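Local atomic coordinates of putative phosphohistidine phosphatase SixA (Agrobacterium tumefaciens, PDB entry 2RFL), a protein that probably acts as a phosphatase of the histidine phosphatase superfamily, removing phosphate from phosphohistidine or a related phosphorylated substrate. Residues L57-T62 with V110-H115. Sequence-based numbering, arbitrary orientation. Where two conformers were deposited one is given.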
loop_
_atom_site.group_PDB
_atom_site.type_symbol
_atom_site.label_atom_id
_atom_site.label_comp_id
_atom_site.label_asym_id
_atom_site.label_seq_id
_atom_site.Cartn_x
_atom_site.Cartn_y
_atom_site.Cartn_z
ATOM N N LEU A 57 2.644 3.763 -11.297
ATOM C CA LEU A 57 3.363 2.519 -10.990
ATOM C C LEU A 57 2.922 1.846 -9.654
ATOM O O LEU A 57 2.821 2.509 -8.619
ATOM C CB LEU A 57 4.874 2.799 -10.989
ATOM C CG LEU A 57 5.773 1.685 -10.434
ATOM C CD1 LEU A 57 5.957 0.474 -11.347
ATOM C CD2 LEU A 57 7.098 2.298 -10.036
ATOM N N ILE A 58 2.662 0.545 -9.715
ATOM C CA ILE A 58 2.390 -0.288 -8.538
ATOM C C ILE A 58 3.532 -1.253 -8.248
ATOM O O ILE A 58 3.813 -2.115 -9.083
ATOM C CB ILE A 58 1.113 -1.171 -8.699
ATOM C CG1 ILE A 58 -0.133 -0.312 -8.892
ATOM C CG2 ILE A 58 0.925 -2.093 -7.484
ATOM C CD1 ILE A 58 -1.278 -1.042 -9.536
ATOM N N LEU A 59 4.159 -1.125 -7.059
ATOM C CA LEU A 59 5.182 -2.077 -6.568
ATOM C C LEU A 59 4.610 -2.975 -5.477
ATOM O O LEU A 59 4.118 -2.512 -4.459
ATOM C CB LEU A 59 6.409 -1.351 -6.040
ATOM C CG LEU A 59 7.141 -0.368 -6.948
ATOM C CD1 LEU A 59 8.327 0.354 -6.295
ATOM C CD2 LEU A 59 7.513 -1.121 -8.224
ATOM N N SER A 60 4.639 -4.274 -5.704
ATOM C CA SER A 60 3.957 -5.221 -4.809
ATOM C C SER A 60 4.862 -6.373 -4.445
ATOM O O SER A 60 5.679 -6.773 -5.252
ATOM C CB SER A 60 2.713 -5.801 -5.488
ATOM O OG SER A 60 2.073 -6.834 -4.719
ATOM N N SER A 61 4.685 -6.902 -3.232
ATOM C CA SER A 61 5.149 -8.231 -2.865
ATOM C C SER A 61 4.696 -9.261 -3.921
ATOM O O SER A 61 3.640 -9.125 -4.587
ATOM C CB SER A 61 4.616 -8.618 -1.458
ATOM O OG SER A 61 4.975 -9.931 -0.994
ATOM N N THR A 62 5.500 -10.299 -4.059
ATOM C CA THR A 62 5.146 -11.393 -4.874
ATOM C C THR A 62 4.223 -12.322 -4.100
ATOM O O THR A 62 3.652 -13.217 -4.712
ATOM C CB THR A 62 6.412 -12.140 -5.321
ATOM O OG1 THR A 62 7.288 -12.252 -4.200
ATOM C CG2 THR A 62 7.103 -11.369 -6.399
ATOM N N VAL A 110 3.125 6.807 -7.117
ATOM C CA VAL A 110 3.530 5.437 -6.910
ATOM C C VAL A 110 2.866 4.811 -5.687
ATOM O O VAL A 110 2.698 5.440 -4.644
ATOM C CB VAL A 110 5.090 5.287 -6.909
ATOM C CG1 VAL A 110 5.696 6.351 -6.062
ATOM C CG2 VAL A 110 5.529 3.916 -6.393
HETATM N N MSE A 111 2.495 3.554 -5.863
HETATM C CA MSE A 111 1.798 2.806 -4.864
HETATM C C MSE A 111 2.584 1.565 -4.502
HETATM O O MSE A 111 2.982 0.778 -5.372
HETATM C CB MSE A 111 0.429 2.388 -5.355
HETATM C CG MSE A 111 -0.223 1.426 -4.418
HETATM SE SE MSE A 111 -2.098 1.316 -4.654
HETATM C CE MSE A 111 -2.267 -0.318 -5.787
ATOM N N LEU A 112 2.777 1.384 -3.207
ATOM C CA LEU A 112 3.408 0.190 -2.720
ATOM C C LEU A 112 2.366 -0.769 -2.165
ATOM O O LEU A 112 1.471 -0.347 -1.463
ATOM C CB LEU A 112 4.484 0.530 -1.670
ATOM C CG LEU A 112 5.649 1.443 -2.071
ATOM C CD1 LEU A 112 6.663 1.193 -1.017
ATOM C CD2 LEU A 112 6.332 1.233 -3.483
ATOM N N VAL A 113 2.500 -2.060 -2.475
ATOM C CA VAL A 113 1.624 -3.120 -1.920
ATOM C C VAL A 113 2.467 -4.192 -1.174
ATOM O O VAL A 113 3.054 -5.091 -1.764
ATOM C CB VAL A 113 0.715 -3.773 -3.026
ATOM C CG1 VAL A 113 -0.270 -4.852 -2.454
ATOM C CG2 VAL A 113 -0.035 -2.711 -3.799
ATOM N N GLY A 114 2.508 -4.082 0.146
ATOM C CA GLY A 114 3.276 -5.019 0.987
ATOM C C GLY A 114 2.645 -5.189 2.350
ATOM O O GLY A 114 1.426 -5.065 2.488
ATOM N N HIS A 115 3.488 -5.442 3.353
ATOM C CA HIS A 115 3.055 -6.015 4.634
ATOM C C HIS A 115 3.525 -5.197 5.821
ATOM O O HIS A 115 4.543 -4.516 5.744
ATOM C CB HIS A 115 3.609 -7.451 4.864
ATOM C CG HIS A 115 3.698 -8.304 3.645
ATOM N ND1 HIS A 115 3.026 -9.501 3.534
ATOM C CD2 HIS A 115 4.443 -8.193 2.519
ATOM C CE1 HIS A 115 3.320 -10.078 2.383
ATOM N NE2 HIS A 115 4.173 -9.301 1.742
#
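In one of its two conformers Ser61 extends OG opposite its backbone N (chi1 178°), while His115 sets CG anti to its carbonyl carbon (chi1 -36°), bringing the NE2 edge of its ring to Ser61 where parallel neighbours end in the central sheet of the histidine phosphatase fold. Segments of strands 57-60 and 109-114 run parallel, their axes at 18°. Their ladder alternates across the gap: Met111 N gives to Leu57 O, Leu59 N to Met111 O at 2.8 Å, Val113 N to Leu59 O, and Ser61 N to Val113 O at 2.8 Å. On one face the bent selenomethionine chain of Met111 carries CE alongside Ile58, 3.8 Å from Ile58 CG1, and Ile58 CG2 touches Val113 CG2 at 3.9 Å. Next along, Ser60 OG packs against Val113 CB and bonds to Ser61 O at 2.8 Å, in the carbonyl plane on a lone pair; helix 64-77 covers this end through Cys66 and Thr70. The other face pairs Leu59 with Leu112, side by side, CD1 of Leu59 lying 3.6 Å from CD2 of Leu112. Beyond the strands, the His115 ring also meets His16 and Tyr90; His16, in an Arg-His motif at the end of strand 10-15, is by family analogy probably the phosphate-accepting residue, consistent with an active-site place for His115. In that conformer Ser61 OG, also bonded to Ala63 N, hydrogen-bonds in plane at the ring edge, 2.9 Å from His115 NE2.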